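2,3-dehydroadipyl-CoA hydratase (Escherichia coli, PDB 4FZW) catalyses the reversible hydration of 2,3-dehydroadipyl-CoA to 3-hydroxyadipyl-CoA in the bacterial breakdown of phenylacetate. Local coordinates at residues A114-V119 with T144-R149; A126-P131 with A174-D179. All blocks are in the same frame, centred on the assembly; numbering follows the deposited sequence.

Interaction 1: residues A114-V119 with T144-R149; sequences ALLCDV and TQRLIR
Leu-115, near the end of helix 109-116, meets both Arg-146 and Leu-147 at the start of helix 146-162. Its CB faces the CB of Arg-146 at 4.1 Å, so the two chains touch at their roots before they diverge. With CG beside the backbone N and anti to the carbonyl carbon (chi1 -68°), the Leu-115 isobutyl group swings away from Arg-146, and its CD2 lies 4.0 Å from Leu-147 CA. Leu-147 CD1 comes to 4.1 Å from the same Leu-115 CD2. Arg-146 goes the other way: CD passes Leu-115 O at 3.6 Å, and the bend at chi3 (-86°) lays the chain alongside Leu-116. Leu-116 CA sits over one face of the guanidinium, toward its rim, while Leu-116 CD1 is 4.2 Å from Arg-146 NH2. In the crotonase fold the helix corresponding to 109-116 follows the turn that supplies part of the oxyanion hole; the contact is near the opposite, C-terminal end of that helix. No hydrogen bond crosses between the segments. The buried guanidinium instead gives NH2 to Ala-141 O, tying down the approach to helix 146-162, and Leu-115 O accepts from Lys-153 NZ of a neighbouring subunit. Leu-116 also packs on Trp-88 and Leu-91 of helix 84-92.

Interaction 2: residues A126-P131 with A174-D179; sequences ARFGLP and AGLVSD
The Phe-128 ring carries Leu-176 on one face: CD2 stands 4.2 Å from the ring centroid, 17° off the normal, a CH-pi contact displaced toward the rim. Val-177 comes in obliquely, with CG2 3.4 Å from CE1 at the outer end of the ring. The second methyl of Leu-176, CD1, drops to the base of the ring, 3.9 Å from Phe-128 CB, so the forked end of the leucine spans from the root of the phenylalanine to its face. Setting CG of Leu-176 anti to the backbone N (chi1 -169°) extends that fork toward the strand. Phe-128 and Val-177 cross at about a right angle. An alanine in place of Phe-128 would probably leave Leu-176 CD2 and Val-177 CG2 without the ring they pack on, opening a gap between strand and loop. Just before Leu-176, Gly-175 ends helix 168-173 with positive phi, where a side chain would press on the carbonyl O of Ala-174. Ala-171 of that helix also touches all three apolar side chains, and Ile-166 packs on Phe-128 and Leu-176. The contact is plain apolar packing within the crotonase fold: it joins strand 127-129 of the smaller sheet to the loop leading into strand 180-181, at the margin of the larger one.

How the interactions relate
The two contacts touch directly, their centres about 10 Å apart. Leu-147 of interaction 1 bridges them: its CD2 lies 3.6 Å from Leu-130 CD1, and its CD1 lies 3.8 Å from Leu-176 CD1. A second junction sits at the larger sheet, where Val-119 CG1 is 3.5 Å from Ser-178 OG. The segments alternate along the chain, and Leu-147 thus meets one partner earlier in sequence and one later. Both contacts also meet the same neighbouring subunit, whose Lys-153 reaches the carbonyls of Leu-115 and Cys-117 and whose Lys-158 pairs with Asp-179. As in other crotonases, the N-terminal end of helix 109-116 probably borders the oxyanion hole, and interaction 1 lies toward its other end.

Interaction 1: residues A114-V119 with T144-R149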
ATOM      1  N   ALA B 114     -10.319  22.162   8.064  1.00 35.88           N
ATOM      2  CA  ALA B 114      -8.958  22.598   8.406  1.00 33.45           C
ATOM      3  C   ALA B 114      -7.890  21.503   8.185  1.00 30.39           C
ATOM      4  O   ALA B 114      -6.847  21.749   7.583  1.00 32.19           O
ATOM      5  CB  ALA B 114      -8.929  23.134   9.829  1.00 30.91           C
ATOM      6  N   LEU B 115      -8.178  20.298   8.659  1.00 31.38           N
ATOM      7  CA  LEU B 115      -7.363  19.133   8.356  1.00 33.42           C
ATOM      8  C   LEU B 115      -7.164  18.987   6.849  1.00 32.58           C
ATOM      9  O   LEU B 115      -6.094  18.578   6.394  1.00 34.49           O
ATOM     10  CB  LEU B 115      -8.017  17.867   8.915  1.00 31.77           C
ATOM     11  CG  LEU B 115      -8.062  17.732  10.440  1.00 36.88           C
ATOM     12  CD1 LEU B 115      -9.143  16.757  10.896  1.00 33.91           C
ATOM     13  CD2 LEU B 115      -6.695  17.328  10.975  1.00 35.08           C
ATOM     14  N   LEU B 116      -8.190  19.327   6.076  1.00 33.46           N
ATOM     15  CA  LEU B 116      -8.107  19.215   4.625  1.00 37.25           C
ATOM     16  C   LEU B 116      -7.055  20.158   4.043  1.00 37.14           C
ATOM     17  O   LEU B 116      -6.487  19.888   2.975  1.00 35.22           O
ATOM     18  CB  LEU B 116      -9.477  19.441   3.973  1.00 36.12           C
ATOM     19  CG  LEU B 116      -9.642  19.213   2.463  1.00 41.50           C
ATOM     20  CD1 LEU B 116     -11.052  18.687   2.100  1.00 38.16           C
ATOM     21  CD2 LEU B 116      -9.310  20.498   1.682  1.00 36.50           C
ATOM     22  N   CYS B 117      -6.783  21.248   4.753  1.00 29.83           N
ATOM     23  CA  CYS B 117      -5.833  22.248   4.268  1.00 32.60           C
ATOM     24  C   CYS B 117      -4.379  21.791   4.447  1.00 31.96           C
ATOM     25  O   CYS B 117      -4.100  20.855   5.202  1.00 31.35           O
ATOM     26  CB  CYS B 117      -6.088  23.613   4.929  1.00 35.45           C
ATOM     27  SG  CYS B 117      -7.755  24.297   4.662  1.00 42.79           S
ATOM     28  N   ASP B 118      -3.459  22.422   3.732  1.00 28.74           N
ATOM     29  CA  ASP B 118      -2.081  21.955   3.740  1.00 32.33           C
ATOM     30  C   ASP B 118      -1.418  22.401   5.041  1.00 39.00           C
ATOM     31  O   ASP B 118      -0.583  21.698   5.631  1.00 35.72           O
ATOM     32  CB  ASP B 118      -1.332  22.514   2.526  1.00 34.43           C
ATOM     33  CG  ASP B 118      -2.024  22.180   1.199  1.00 43.93           C
ATOM     34  OD1 ASP B 118      -2.261  20.977   0.923  1.00 44.36           O
ATOM     35  OD2 ASP B 118      -2.347  23.119   0.440  1.00 39.70           O
ATOM     36  N   VAL B 119      -1.837  23.573   5.505  1.00 35.89           N
ATOM     37  CA  VAL B 119      -1.245  24.192   6.677  1.00 36.89           C
ATOM     38  C   VAL B 119      -2.323  24.836   7.527  1.00 37.23           C
ATOM     39  O   VAL B 119      -3.255  25.459   7.016  1.00 36.18           O
ATOM     40  CB  VAL B 119      -0.236  25.291   6.273  1.00 38.01           C
ATOM     41  CG1 VAL B 119       0.495  25.807   7.507  1.00 34.02           C
ATOM     42  CG2 VAL B 119       0.745  24.770   5.190  1.00 31.69           C
ATOM     43  N   THR B 144     -11.550  10.920  10.567  1.00 35.11           N
ATOM     44  CA  THR B 144     -10.978   9.680  11.105  1.00 34.19           C
ATOM     45  C   THR B 144      -9.639   9.304  10.483  1.00 36.50           C
ATOM     46  O   THR B 144      -8.996   8.354  10.927  1.00 38.18           O
ATOM     47  CB  THR B 144     -11.905   8.447  10.909  1.00 39.19           C
ATOM     48  OG1 THR B 144     -12.064   8.166   9.509  1.00 38.86           O
ATOM     49  CG2 THR B 144     -13.259   8.671  11.556  1.00 40.09           C
ATOM     50  N   GLN B 145      -9.233  10.036   9.450  1.00 36.95           N
ATOM     51  CA  GLN B 145      -8.119   9.639   8.605  1.00 33.10           C
ATOM     52  C   GLN B 145      -7.003  10.650   8.677  1.00 36.84           C
ATOM     53  O   GLN B 145      -5.834  10.299   8.837  1.00 38.38           O
ATOM     54  CB  GLN B 145      -8.589   9.500   7.149  1.00 36.73           C
ATOM     55  CG  GLN B 145      -9.658   8.433   6.951  1.00 32.82           C
ATOM     56  CD  GLN B 145      -9.193   7.081   7.426  1.00 32.52           C
ATOM     57  OE1 GLN B 145      -8.099   6.640   7.086  1.00 37.70           O
ATOM     58  NE2 GLN B 145     -10.004   6.434   8.256  1.00 32.02           N
ATOM     59  N   ARG B 146      -7.361  11.921   8.562  1.00 37.23           N
ATOM     60  CA  ARG B 146      -6.347  12.946   8.489  1.00 33.94           C
ATOM     61  C   ARG B 146      -5.779  13.302   9.867  1.00 35.71           C
ATOM     62  O   ARG B 146      -4.597  13.616   9.986  1.00 37.46           O
ATOM     63  CB  ARG B 146      -6.887  14.152   7.749  1.00 33.34           C
ATOM     64  CG  ARG B 146      -6.696  14.016   6.278  1.00 37.72           C
ATOM     65  CD  ARG B 146      -7.168  15.222   5.532  1.00 38.01           C
ATOM     66  NE  ARG B 146      -8.588  15.111   5.258  1.00 42.36           N
ATOM     67  CZ  ARG B 146      -9.108  15.059   4.038  1.00 37.97           C
ATOM     68  NH1 ARG B 146      -8.321  15.129   2.979  1.00 39.19           N
ATOM     69  NH2 ARG B 146     -10.415  14.954   3.880  1.00 39.11           N
ATOM     70  N   LEU B 147      -6.610  13.201  10.898  1.00 32.64           N
ATOM     71  CA  LEU B 147      -6.191  13.563  12.240  1.00 35.99           C
ATOM     72  C   LEU B 147      -5.119  12.609  12.785  1.00 38.72           C
ATOM     73  O   LEU B 147      -4.076  13.049  13.311  1.00 38.74           O
ATOM     74  CB  LEU B 147      -7.404  13.648  13.184  1.00 34.49           C
ATOM     75  CG  LEU B 147      -7.130  14.166  14.605  1.00 34.11           C
ATOM     76  CD1 LEU B 147      -6.322  15.470  14.589  1.00 27.92           C
ATOM     77  CD2 LEU B 147      -8.422  14.353  15.368  1.00 31.35           C
ATOM     78  N   ILE B 148      -5.361  11.309  12.639  1.00 34.74           N
ATOM     79  CA  ILE B 148      -4.434  10.319  13.183  1.00 36.82           C
ATOM     80  C   ILE B 148      -3.087  10.406  12.463  1.00 35.74           C
ATOM     81  O   ILE B 148      -2.036  10.185  13.054  1.00 36.21           O
ATOM     82  CB  ILE B 148      -5.037   8.894  13.129  1.00 33.31           C
ATOM     83  CG1 ILE B 148      -4.105   7.869  13.767  1.00 34.37           C
ATOM     84  CG2 ILE B 148      -5.395   8.521  11.714  1.00 32.27           C
ATOM     85  CD1 ILE B 148      -4.829   6.597  14.191  1.00 37.15           C
ATOM     86  N   ARG B 149      -3.129  10.766  11.185  1.00 37.97           N
ATOM     87  CA  ARG B 149      -1.916  10.894  10.389  1.00 39.66           C
ATOM     88  C   ARG B 149      -1.005  12.021  10.877  1.00 40.21           C
ATOM     89  O   ARG B 149       0.193  12.016  10.604  1.00 45.90           O
ATOM     90  CB  ARG B 149      -2.252  11.023   8.880  1.00 34.54           C
ATOM     91  CG  ARG B 149      -2.531   9.670   8.234  1.00 36.12           C
ATOM     92  CD  ARG B 149      -2.889   9.779   6.747  1.00 37.12           C
ATOM     93  NE  ARG B 149      -2.983   8.465   6.109  1.00 40.01           N
ATOM     94  CZ  ARG B 149      -4.043   7.660   6.187  1.00 44.62           C
ATOM     95  NH1 ARG B 149      -5.120   8.027   6.873  1.00 40.88           N
ATOM     96  NH2 ARG B 149      -4.030   6.480   5.580  1.00 43.75           N
TER

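Interaction 2: residues A126-P131 with A174-D179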
ATOM      1  N   ALA B 126      -8.477  29.379  19.596  1.00 39.37           N
ATOM      2  CA  ALA B 126      -9.076  28.396  18.669  1.00 39.73           C
ATOM      3  C   ALA B 126      -9.297  27.040  19.341  1.00 39.10           C
ATOM      4  O   ALA B 126      -8.551  26.659  20.251  1.00 38.42           O
ATOM      5  CB  ALA B 126      -8.215  28.236  17.421  1.00 36.62           C
ATOM      6  N   ARG B 127     -10.332  26.328  18.905  1.00 37.95           N
ATOM      7  CA  ARG B 127     -10.591  24.970  19.391  1.00 39.64           C
ATOM      8  C   ARG B 127     -10.760  23.986  18.222  1.00 36.78           C
ATOM      9  O   ARG B 127     -11.232  24.343  17.142  1.00 33.06           O
ATOM     10  CB  ARG B 127     -11.821  24.928  20.303  1.00 39.93           C
ATOM     11  CG  ARG B 127     -11.950  26.117  21.249  1.00 41.83           C
ATOM     12  CD  ARG B 127     -11.274  25.879  22.582  1.00 42.84           C
ATOM     13  NE  ARG B 127     -11.809  24.708  23.270  1.00 46.59           N
ATOM     14  CZ  ARG B 127     -11.368  24.263  24.442  1.00 46.21           C
ATOM     15  NH1 ARG B 127     -10.383  24.901  25.062  1.00 43.80           N
ATOM     16  NH2 ARG B 127     -11.905  23.180  24.990  1.00 42.68           N
ATOM     17  N   PHE B 128     -10.343  22.750  18.445  1.00 36.59           N
ATOM     18  CA  PHE B 128     -10.376  21.736  17.416  1.00 31.79           C
ATOM     19  C   PHE B 128     -10.978  20.499  18.026  1.00 34.64           C
ATOM     20  O   PHE B 128     -10.497  20.024  19.050  1.00 35.76           O
ATOM     21  CB  PHE B 128      -8.967  21.400  16.928  1.00 29.51           C
ATOM     22  CG  PHE B 128      -8.310  22.495  16.128  1.00 34.01           C
ATOM     23  CD1 PHE B 128      -7.375  23.334  16.725  1.00 31.29           C
ATOM     24  CD2 PHE B 128      -8.594  22.664  14.766  1.00 31.88           C
ATOM     25  CE1 PHE B 128      -6.754  24.344  15.991  1.00 32.97           C
ATOM     26  CE2 PHE B 128      -7.985  23.666  14.029  1.00 28.24           C
ATOM     27  CZ  PHE B 128      -7.068  24.517  14.643  1.00 34.17           C
ATOM     28  N   GLY B 129     -12.014  19.963  17.385  1.00 35.59           N
ATOM     29  CA  GLY B 129     -12.640  18.744  17.856  1.00 35.02           C
ATOM     30  C   GLY B 129     -13.601  18.119  16.859  1.00 38.53           C
ATOM     31  O   GLY B 129     -14.052  18.756  15.906  1.00 38.31           O
ATOM     32  N   LEU B 130     -13.929  16.860  17.106  1.00 35.73           N
ATOM     33  CA  LEU B 130     -14.842  16.104  16.260  1.00 38.13           C
ATOM     34  C   LEU B 130     -15.964  15.497  17.116  1.00 37.50           C
ATOM     35  O   LEU B 130     -15.922  14.316  17.461  1.00 36.56           O
ATOM     36  CB  LEU B 130     -14.062  15.009  15.508  1.00 34.25           C
ATOM     37  CG  LEU B 130     -13.049  15.489  14.454  1.00 35.00           C
ATOM     38  CD1 LEU B 130     -11.892  14.515  14.327  1.00 35.55           C
ATOM     39  CD2 LEU B 130     -13.701  15.732  13.059  1.00 33.66           C
ATOM     40  N   PRO B 131     -16.986  16.304  17.451  1.00 40.33           N
ATOM     41  CA  PRO B 131     -18.031  15.814  18.359  1.00 42.64           C
ATOM     42  C   PRO B 131     -19.111  15.003  17.640  1.00 42.12           C
ATOM     43  O   PRO B 131     -20.222  14.907  18.156  1.00 48.09           O
ATOM     44  CB  PRO B 131     -18.646  17.102  18.891  1.00 32.67           C
ATOM     45  CG  PRO B 131     -18.553  18.024  17.756  1.00 34.11           C
ATOM     46  CD  PRO B 131     -17.281  17.672  16.990  1.00 39.42           C
ATOM     47  N   ALA B 174       0.750  18.817  19.347  1.00 36.71           N
ATOM     48  CA  ALA B 174       0.374  17.547  18.767  1.00 34.12           C
ATOM     49  C   ALA B 174       0.655  17.568  17.267  1.00 34.49           C
ATOM     50  O   ALA B 174       0.669  16.526  16.637  1.00 31.95           O
ATOM     51  CB  ALA B 174      -1.114  17.245  19.052  1.00 32.64           C
ATOM     52  N   GLY B 175       0.894  18.752  16.700  1.00 37.75           N
ATOM     53  CA  GLY B 175       1.191  18.853  15.282  1.00 29.85           C
ATOM     54  C   GLY B 175      -0.016  18.937  14.359  1.00 33.01           C
ATOM     55  O   GLY B 175       0.107  18.750  13.153  1.00 37.06           O
ATOM     56  N   LEU B 176      -1.188  19.221  14.921  1.00 35.70           N
ATOM     57  CA  LEU B 176      -2.404  19.479  14.130  1.00 35.28           C
ATOM     58  C   LEU B 176      -2.299  20.880  13.505  1.00 34.25           C
ATOM     59  O   LEU B 176      -2.797  21.144  12.420  1.00 36.58           O
ATOM     60  CB  LEU B 176      -3.678  19.335  15.013  1.00 32.94           C
ATOM     61  CG  LEU B 176      -5.111  19.292  14.423  1.00 31.44           C
ATOM     62  CD1 LEU B 176      -6.138  19.179  15.519  1.00 31.94           C
ATOM     63  CD2 LEU B 176      -5.459  20.495  13.563  1.00 33.94           C
ATOM     64  N   VAL B 177      -1.600  21.765  14.202  1.00 38.95           N
ATOM     65  CA  VAL B 177      -1.451  23.169  13.808  1.00 38.27           C
ATOM     66  C   VAL B 177       0.037  23.484  13.834  1.00 35.78           C
ATOM     67  O   VAL B 177       0.790  22.848  14.550  1.00 38.50           O
ATOM     68  CB  VAL B 177      -2.226  24.078  14.807  1.00 38.90           C
ATOM     69  CG1 VAL B 177      -1.767  25.511  14.729  1.00 42.11           C
ATOM     70  CG2 VAL B 177      -3.727  23.962  14.570  1.00 35.81           C
ATOM     71  N   SER B 178       0.479  24.451  13.051  1.00 34.21           N
ATOM     72  CA  SER B 178       1.905  24.744  13.024  1.00 33.53           C
ATOM     73  C   SER B 178       2.217  26.206  13.365  1.00 34.59           C
ATOM     74  O   SER B 178       3.331  26.681  13.146  1.00 33.67           O
ATOM     75  CB  SER B 178       2.546  24.310  11.687  1.00 36.06           C
ATOM     76  OG  SER B 178       1.933  24.920  10.562  1.00 40.25           O
ATOM     77  N   ASP B 179       1.230  26.902  13.921  1.00 37.70           N
ATOM     78  CA  ASP B 179       1.366  28.301  14.329  1.00 36.83           C
ATOM     79  C   ASP B 179       0.193  28.656  15.207  1.00 39.36           C
ATOM     80  O   ASP B 179      -0.954  28.328  14.869  1.00 36.95           O
ATOM     81  CB  ASP B 179       1.374  29.258  13.126  1.00 35.14           C
ATOM     82  CG  ASP B 179       2.768  29.678  12.716  1.00 40.22           C
ATOM     83  OD1 ASP B 179       3.612  29.951  13.604  1.00 46.70           O
ATOM     84  OD2 ASP B 179       3.011  29.742  11.496  1.00 41.02           O
TER